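Side-chain contacts in major royal jelly protein 1 (Apis mellifera, PDB 5YYL), which is the most abundant protein of royal jelly, binds 24-methylenecholesterol and probably serves as a nutrient for developing bee larvae: residues Asn300-Gln305 with His339-Val344; Ser314-Phe319 with Cys416-Asn421; Ser325-Trp330 with Asn408-Asn413. One frame throughout, in Å; residues are numbered along the deposited sequence.

Contact 1: Asn300-Gln305 with His339-Val344; sequences NILDTQ and HNIRTV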
# COMPACT_ATOMS: atom_id res chain seq x y z
N ASN A 300 -54.94 1.85 -16.41
CA ASN A 300 -54.71 2.65 -17.62
C ASN A 300 -53.82 3.87 -17.36
O ASN A 300 -53.95 4.89 -18.04
CB ASN A 300 -56.04 3.04 -18.26
CG ASN A 300 -56.94 1.83 -18.53
OD1 ASN A 300 -56.51 0.84 -19.13
ND2 ASN A 300 -58.19 1.91 -18.09
N ILE A 301 -52.90 3.76 -16.40
CA ILE A 301 -52.03 4.86 -16.01
C ILE A 301 -50.89 5.11 -16.99
O ILE A 301 -50.36 6.21 -17.03
CB ILE A 301 -51.46 4.68 -14.59
CG1 ILE A 301 -50.76 5.98 -14.13
CG2 ILE A 301 -50.51 3.48 -14.49
CD1 ILE A 301 -50.49 6.07 -12.65
N LEU A 302 -50.47 4.11 -17.75
CA LEU A 302 -49.39 4.28 -18.75
C LEU A 302 -50.00 4.37 -20.14
O LEU A 302 -51.11 3.89 -20.38
CB LEU A 302 -48.39 3.11 -18.69
CG LEU A 302 -47.87 2.72 -17.30
CD1 LEU A 302 -47.04 1.45 -17.39
CD2 LEU A 302 -47.08 3.85 -16.68
N ASP A 303 -49.27 4.98 -21.07
CA ASP A 303 -49.71 5.09 -22.46
C ASP A 303 -49.48 3.80 -23.25
O ASP A 303 -50.15 3.58 -24.26
CB ASP A 303 -49.00 6.25 -23.15
CG ASP A 303 -49.38 7.60 -22.57
OD1 ASP A 303 -50.59 7.93 -22.53
OD2 ASP A 303 -48.48 8.35 -22.16
N THR A 304 -48.52 2.98 -22.80
CA THR A 304 -48.23 1.68 -23.42
C THR A 304 -48.13 0.57 -22.36
O THR A 304 -48.26 0.83 -21.17
CB THR A 304 -46.93 1.76 -24.27
OG1 THR A 304 -46.71 0.52 -24.95
CG2 THR A 304 -45.65 2.16 -23.40
N GLN A 305 -47.91 -0.65 -22.81
CA GLN A 305 -47.76 -1.79 -21.91
C GLN A 305 -46.42 -1.75 -21.18
O GLN A 305 -45.43 -1.32 -21.73
CB GLN A 305 -47.91 -3.12 -22.68
CG GLN A 305 -49.28 -3.32 -23.34
CD GLN A 305 -49.32 -3.13 -24.86
OE1 GLN A 305 -48.54 -2.38 -25.44
NE2 GLN A 305 -50.25 -3.81 -25.50
N HIS A 339 -48.22 12.40 -13.50
CA HIS A 339 -47.22 13.47 -13.29
C HIS A 339 -46.00 13.06 -12.43
O HIS A 339 -44.99 13.78 -12.38
CB HIS A 339 -47.87 14.78 -12.79
CG HIS A 339 -48.09 14.85 -11.31
ND1 HIS A 339 -47.26 15.56 -10.47
CD2 HIS A 339 -49.07 14.33 -10.52
CE1 HIS A 339 -47.70 15.46 -9.22
NE2 HIS A 339 -48.79 14.72 -9.23
N ASN A 340 -46.09 11.90 -11.77
CA ASN A 340 -44.95 11.29 -11.07
C ASN A 340 -44.23 10.15 -11.82
O ASN A 340 -43.22 9.63 -11.33
CB ASN A 340 -45.42 10.81 -9.70
CG ASN A 340 -45.90 11.94 -8.83
OD1 ASN A 340 -45.46 13.08 -8.98
ND2 ASN A 340 -46.81 11.63 -7.91
N ILE A 341 -44.74 9.76 -12.99
CA ILE A 341 -44.13 8.77 -13.87
C ILE A 341 -43.25 9.50 -14.90
O ILE A 341 -43.74 10.36 -15.63
CB ILE A 341 -45.21 7.91 -14.55
CG1 ILE A 341 -45.89 7.08 -13.48
CG2 ILE A 341 -44.63 7.02 -15.64
CD1 ILE A 341 -47.19 6.44 -13.90
N ARG A 342 -41.97 9.15 -14.96
CA ARG A 342 -41.06 9.69 -15.98
C ARG A 342 -40.34 8.57 -16.72
O ARG A 342 -40.13 7.48 -16.15
CB ARG A 342 -40.05 10.69 -15.38
CG ARG A 342 -40.65 11.89 -14.62
CD ARG A 342 -41.06 13.10 -15.48
NE ARG A 342 -42.11 13.93 -14.87
CZ ARG A 342 -41.93 15.11 -14.29
N THR A 343 -39.99 8.81 -17.98
CA THR A 343 -39.18 7.86 -18.73
C THR A 343 -37.73 8.32 -18.65
O THR A 343 -37.43 9.46 -18.95
CB THR A 343 -39.63 7.64 -20.19
OG1 THR A 343 -38.95 8.53 -21.06
CG2 THR A 343 -41.14 7.80 -20.33
N VAL A 344 -36.85 7.41 -18.25
CA VAL A 344 -35.49 7.74 -17.84
C VAL A 344 -34.41 7.33 -18.86
O VAL A 344 -33.33 7.88 -18.84
CB VAL A 344 -35.23 7.09 -16.47
CG1 VAL A 344 -34.82 5.62 -16.58
CG2 VAL A 344 -34.22 7.88 -15.69
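Ile341 pushes its terminal methyl between two consecutive residues of the facing loop, Ile301 and Leu302, and illustrates how a single branched side chain can join segments whose backbones stay well apart. The CD1 methyl of Ile341 lies 3.5 Å from Ile301 CD1 and also meets the CG1 methylene behind it, the two isoleucines lying at a slant to one another. Against Leu302 the same methyl presses from another direction: Leu302 CD2 is 3.8 Å from Ile341 CD1, the two side chains run nearly perpendicular, and the CG2 branch of Ile341 adds a looser touch on the same leucine methyl. Ile301 can reach this far because its chain is stretched out, with CG1 opposite the backbone N (chi1 -170°) and CD1 extended beyond it (chi2 164°). The contact is wholly apolar, with no hydrogen bond between the segments, and the nearest CA atoms, those of Leu302 and Ile341, remain 8.5 Å apart. Phe319 packs on both Leu302 and Ile341 and so adds an aromatic partner to the cluster. Farther out, Asp303 forms a salt bridge with Arg338, just ahead of the 339-344 segment, and the backbone of Leu302 is hydrogen-bonded to Thr273. The loop 300-305 connects two consecutive four-stranded antiparallel sheets, running from strand 295-298 to strand 306-311, consistent with neighbouring blades of the family's beta-propeller, and Ile341 packs this connection against the region leading into the second blade's last strand, 342-346.

Contact 2: Ser314-Phe319 with Cys416-Asn421; sequences SGVLFF and CENPDN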
# COMPACT_ATOMS: atom_id res chain seq x y z
N SER A 314 -34.09 1.80 -2.09
CA SER A 314 -34.51 3.20 -1.85
C SER A 314 -35.95 3.60 -2.28
O SER A 314 -36.37 4.74 -2.07
CB SER A 314 -33.50 4.15 -2.49
OG SER A 314 -33.38 3.89 -3.88
N GLY A 315 -36.70 2.67 -2.88
CA GLY A 315 -38.13 2.89 -3.16
C GLY A 315 -38.47 3.44 -4.54
O GLY A 315 -39.55 3.96 -4.73
N VAL A 316 -37.55 3.31 -5.51
CA VAL A 316 -37.80 3.70 -6.90
C VAL A 316 -38.18 2.47 -7.73
O VAL A 316 -37.40 1.51 -7.79
CB VAL A 316 -36.56 4.34 -7.53
CG1 VAL A 316 -36.88 4.87 -8.92
CG2 VAL A 316 -36.02 5.45 -6.63
N LEU A 317 -39.36 2.50 -8.34
CA LEU A 317 -39.84 1.42 -9.23
C LEU A 317 -39.43 1.74 -10.66
O LEU A 317 -39.78 2.80 -11.18
CB LEU A 317 -41.37 1.29 -9.20
CG LEU A 317 -42.04 0.36 -10.23
CD1 LEU A 317 -42.03 -1.10 -9.78
CD2 LEU A 317 -43.48 0.79 -10.55
N PHE A 318 -38.73 0.80 -11.30
CA PHE A 318 -38.39 0.89 -12.71
C PHE A 318 -39.22 -0.11 -13.48
O PHE A 318 -39.56 -1.17 -12.95
CB PHE A 318 -36.91 0.61 -12.92
CG PHE A 318 -36.02 1.70 -12.42
CD1 PHE A 318 -35.62 2.72 -13.27
CD2 PHE A 318 -35.59 1.70 -11.10
CE1 PHE A 318 -34.81 3.74 -12.81
CE2 PHE A 318 -34.78 2.71 -10.63
CZ PHE A 318 -34.39 3.74 -11.48
N PHE A 319 -39.52 0.24 -14.73
CA PHE A 319 -40.32 -0.61 -15.59
C PHE A 319 -40.11 -0.30 -17.07
O PHE A 319 -39.96 0.85 -17.46
CB PHE A 319 -41.79 -0.48 -15.23
CG PHE A 319 -42.31 0.92 -15.21
CD1 PHE A 319 -42.77 1.51 -16.38
CD2 PHE A 319 -42.35 1.65 -14.02
CE1 PHE A 319 -43.24 2.81 -16.36
CE2 PHE A 319 -42.82 2.95 -14.00
CZ PHE A 319 -43.28 3.53 -15.18
N CYS A 416 -38.47 11.12 -10.19
CA CYS A 416 -38.15 9.83 -9.56
C CYS A 416 -37.15 9.87 -8.42
O CYS A 416 -37.10 8.92 -7.64
CB CYS A 416 -37.65 8.86 -10.62
SG CYS A 416 -38.92 8.39 -11.82
N GLU A 417 -36.36 10.94 -8.29
CA GLU A 417 -35.25 10.94 -7.32
C GLU A 417 -35.71 10.94 -5.87
O GLU A 417 -36.81 11.37 -5.56
CB GLU A 417 -34.28 12.11 -7.54
CG GLU A 417 -34.72 13.48 -7.06
CD GLU A 417 -33.63 14.53 -7.29
OE1 GLU A 417 -32.48 14.34 -6.82
OE2 GLU A 417 -33.92 15.57 -7.91
N ASN A 418 -34.85 10.41 -5.01
CA ASN A 418 -34.98 10.58 -3.57
C ASN A 418 -34.18 11.84 -3.18
O ASN A 418 -33.20 12.19 -3.84
CB ASN A 418 -34.46 9.36 -2.81
CG ASN A 418 -35.39 8.18 -2.92
OD1 ASN A 418 -36.54 8.26 -2.51
ND2 ASN A 418 -34.89 7.09 -3.47
N PRO A 419 -34.58 12.51 -2.09
CA PRO A 419 -33.94 13.78 -1.73
C PRO A 419 -32.46 13.61 -1.40
O PRO A 419 -32.11 12.75 -0.59
CB PRO A 419 -34.73 14.23 -0.49
CG PRO A 419 -35.98 13.41 -0.48
CD PRO A 419 -35.58 12.10 -1.08
N ASP A 420 -31.62 14.42 -2.03
CA ASP A 420 -30.16 14.34 -1.89
C ASP A 420 -29.64 15.18 -0.73
O ASP A 420 -29.83 16.40 -0.73
CB ASP A 420 -29.47 14.79 -3.19
N ASN A 421 -29.03 14.52 0.26
CA ASN A 421 -28.24 15.20 1.31
C ASN A 421 -26.80 15.35 0.80
O ASN A 421 -26.04 14.38 0.75
CB ASN A 421 -28.27 14.40 2.64
CG ASN A 421 -29.68 14.13 3.13
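Asn418 lays its amide beside Ser314 and Val316, at the turn where the chain enters strand 316-321, with the Ser314 backbone carbonyl on one side and a Val316 methyl on the other. A chi1 of -73° carries CG beside the backbone N, and the turn of the amide (chi2 -60°) sets ND2 toward Ser314 O. The hydrogen bond from Asn418 ND2 to Ser314 O, 3.1 Å long, is weak because it is markedly bent, at 134°. ND2 also lies 3.4 Å from Ser314 CB, so the amide rests against the body of the serine as well as its carbonyl. Val316 and Asn418 run past each other in opposite senses; the valine's CG2 comes over one face of the amide near ND2, 3.7 Å from it, while Ser314 O is displaced toward the other face. That same methyl faces the Cys416 carbonyl, while the other branch, CG1, turns to Cys416 CB at the longer distance of 4.4 Å. The amide oxygen of Asn418 and the hydroxyl of Ser314 have partners beyond the two segments. Asn331 ND2 donates to both Asn418 OD1 and the Cys416 carbonyl, clasping the 416-421 loop at two points, and Ser314 OG pairs with Ser312 and with Glu376 of strand 373-383. The implication is one of division of labour: a weak, bent hydrogen bond from the amide is joined by methyl packing, and the bond from Asn331 ND2 to OD1 probably limits how the amide can turn.

Contact 3: Ser325-Trp330 with Asn408-Asn413; sequences SALGCW and NELILN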
# COMPACT_ATOMS: atom_id res chain seq x y z
N SER A 325 -40.17 1.55 -26.29
CA SER A 325 -38.86 0.89 -26.16
C SER A 325 -38.00 1.74 -25.23
O SER A 325 -36.94 2.25 -25.59
CB SER A 325 -38.22 0.59 -27.53
OG SER A 325 -37.57 1.71 -28.06
N ALA A 326 -38.52 1.90 -24.03
CA ALA A 326 -37.98 2.81 -23.04
C ALA A 326 -38.02 2.18 -21.67
O ALA A 326 -38.60 1.10 -21.47
CB ALA A 326 -38.78 4.09 -23.03
N LEU A 327 -37.36 2.86 -20.75
CA LEU A 327 -37.37 2.49 -19.35
C LEU A 327 -38.00 3.65 -18.62
O LEU A 327 -37.62 4.80 -18.83
CB LEU A 327 -35.94 2.25 -18.87
CG LEU A 327 -35.69 1.98 -17.38
CD1 LEU A 327 -36.57 0.85 -16.87
CD2 LEU A 327 -34.21 1.73 -17.14
N GLY A 328 -38.97 3.36 -17.77
CA GLY A 328 -39.66 4.37 -16.98
C GLY A 328 -39.42 4.14 -15.52
O GLY A 328 -39.01 3.05 -15.11
N CYS A 329 -39.67 5.18 -14.72
CA CYS A 329 -39.56 5.05 -13.28
C CYS A 329 -40.70 5.74 -12.55
O CYS A 329 -41.43 6.52 -13.14
CB CYS A 329 -38.21 5.57 -12.77
SG CYS A 329 -37.88 7.29 -13.21
N TRP A 330 -40.80 5.44 -11.26
CA TRP A 330 -41.78 6.05 -10.38
C TRP A 330 -41.34 5.82 -8.94
O TRP A 330 -41.08 4.69 -8.56
CB TRP A 330 -43.15 5.44 -10.60
CG TRP A 330 -44.13 5.82 -9.55
CD1 TRP A 330 -44.73 7.02 -9.41
CD2 TRP A 330 -44.62 4.99 -8.49
NE1 TRP A 330 -45.58 7.00 -8.32
CE2 TRP A 330 -45.52 5.77 -7.74
CE3 TRP A 330 -44.37 3.68 -8.09
CZ2 TRP A 330 -46.18 5.29 -6.61
CZ3 TRP A 330 -45.03 3.19 -6.96
CH2 TRP A 330 -45.93 3.99 -6.24
N ASN A 408 -28.94 6.15 -8.95
CA ASN A 408 -29.03 7.54 -8.55
C ASN A 408 -28.70 8.46 -9.73
O ASN A 408 -29.42 9.43 -9.96
CB ASN A 408 -28.12 7.83 -7.35
CG ASN A 408 -28.23 9.26 -6.85
OD1 ASN A 408 -27.63 10.17 -7.42
N GLU A 409 -27.65 8.15 -10.49
CA GLU A 409 -27.31 8.91 -11.71
C GLU A 409 -28.44 8.93 -12.77
O GLU A 409 -28.57 9.87 -13.55
CB GLU A 409 -26.01 8.37 -12.34
CG GLU A 409 -25.20 9.38 -13.15
CD GLU A 409 -23.77 8.93 -13.53
OE1 GLU A 409 -23.31 9.32 -14.64
OE2 GLU A 409 -23.10 8.22 -12.75
N LEU A 410 -29.26 7.89 -12.81
CA LEU A 410 -30.31 7.74 -13.82
C LEU A 410 -31.49 8.66 -13.50
O LEU A 410 -32.07 9.26 -14.40
CB LEU A 410 -30.73 6.25 -13.87
CG LEU A 410 -31.39 5.55 -15.06
CD1 LEU A 410 -30.76 5.91 -16.38
CD2 LEU A 410 -31.34 4.05 -14.85
N ILE A 411 -31.81 8.80 -12.23
CA ILE A 411 -32.98 9.54 -11.77
C ILE A 411 -32.69 10.94 -11.19
O ILE A 411 -33.63 11.69 -10.94
CB ILE A 411 -33.77 8.74 -10.71
CG1 ILE A 411 -32.97 8.59 -9.39
CG2 ILE A 411 -34.18 7.40 -11.27
CD1 ILE A 411 -33.58 7.63 -8.39
N LEU A 412 -31.42 11.29 -11.00
CA LEU A 412 -31.02 12.57 -10.40
C LEU A 412 -31.63 13.74 -11.16
O LEU A 412 -31.60 13.75 -12.39
CB LEU A 412 -29.49 12.74 -10.43
CG LEU A 412 -28.90 13.96 -9.70
CD1 LEU A 412 -29.14 13.88 -8.20
CD2 LEU A 412 -27.42 14.06 -10.00
N ASN A 413 -32.13 14.73 -10.42
CA ASN A 413 -32.85 15.88 -10.99
C ASN A 413 -34.07 15.47 -11.86
O ASN A 413 -34.30 16.05 -12.94
CB ASN A 413 -31.90 16.78 -11.82
CG ASN A 413 -30.62 17.15 -11.08
OD1 ASN A 413 -30.62 17.32 -9.88
ND2 ASN A 413 -29.52 17.30 -11.82
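Strand 326-331 passes the end of helix 407-411 with its backbone at a distance, the closest CA atoms, of Cys329 and Ile411, being 8.1 Å apart. Across that gap the side chains meet in two matched pairs, an economical example of strand-on-helix packing. Leu327 and Cys329, two positions apart on the strand, both direct their side chains at the helix, where the adjacent residues Leu410 and Ile411 receive them. One methyl of each leucine meets the other, Leu327 CD2 and Leu410 CD2 at 4.3 Å, the two side chains crossing at about a right angle. In the second pair the sulphur does the touching: Cys329 SG lies 4.2 Å from Ile411 CG2. Ile411 offers this branch because CG2 stands beside its backbone N while CG1 takes the position between N and the carbonyl carbon (chi1 68°). Both touches are at comfortable van der Waals range, no hydrogen bond joins the segments, and all four residues are buried. Cys329 has a firmer tie, since its sulphur is joined in a disulfide to Cys416, a few residues beyond the helix. The helix itself ends here, Leu412 being the first residue to leave helical geometry. Glu409 of the helix and Leu412 and Asn413 after it meet the second subunit, Asn413 ND2 bonding to Leu412 O of the other copy. Around these pairs, Val344 of strand 342-346 packs on both Leu327 and Leu410, and Phe318 of strand 316-321 reaches both Leu410 and Ile411, as Val316 does Ile411. Helix 407-411 thus lies over strands 316-321, 326-331 and 342-346 of one sheet.

How the contacts relate
All three contacts draw on one four-stranded antiparallel sheet, with strands 316-321, 326-331 and 342-346 adjacent in that order. Contacts 2 and 3 are the nearest neighbours, their centres about 9 Å apart, and are joined covalently by the disulfide Cys416 SG to Cys329 SG, 2.0 Å. Contacts 1 and 3, about 12 Å apart between centres, share strand pairing, with Arg342 O 2.7 Å from Cys329 N. Contact 1 meets contact 2 through Ile341 CG2 and Phe319 CZ, 3.8 Å apart. None belongs to the sterol pocket of Pro364, Val366, Ile373 and Ile430, although the 416-421 loop precedes strand 426-430, which carries Ile430.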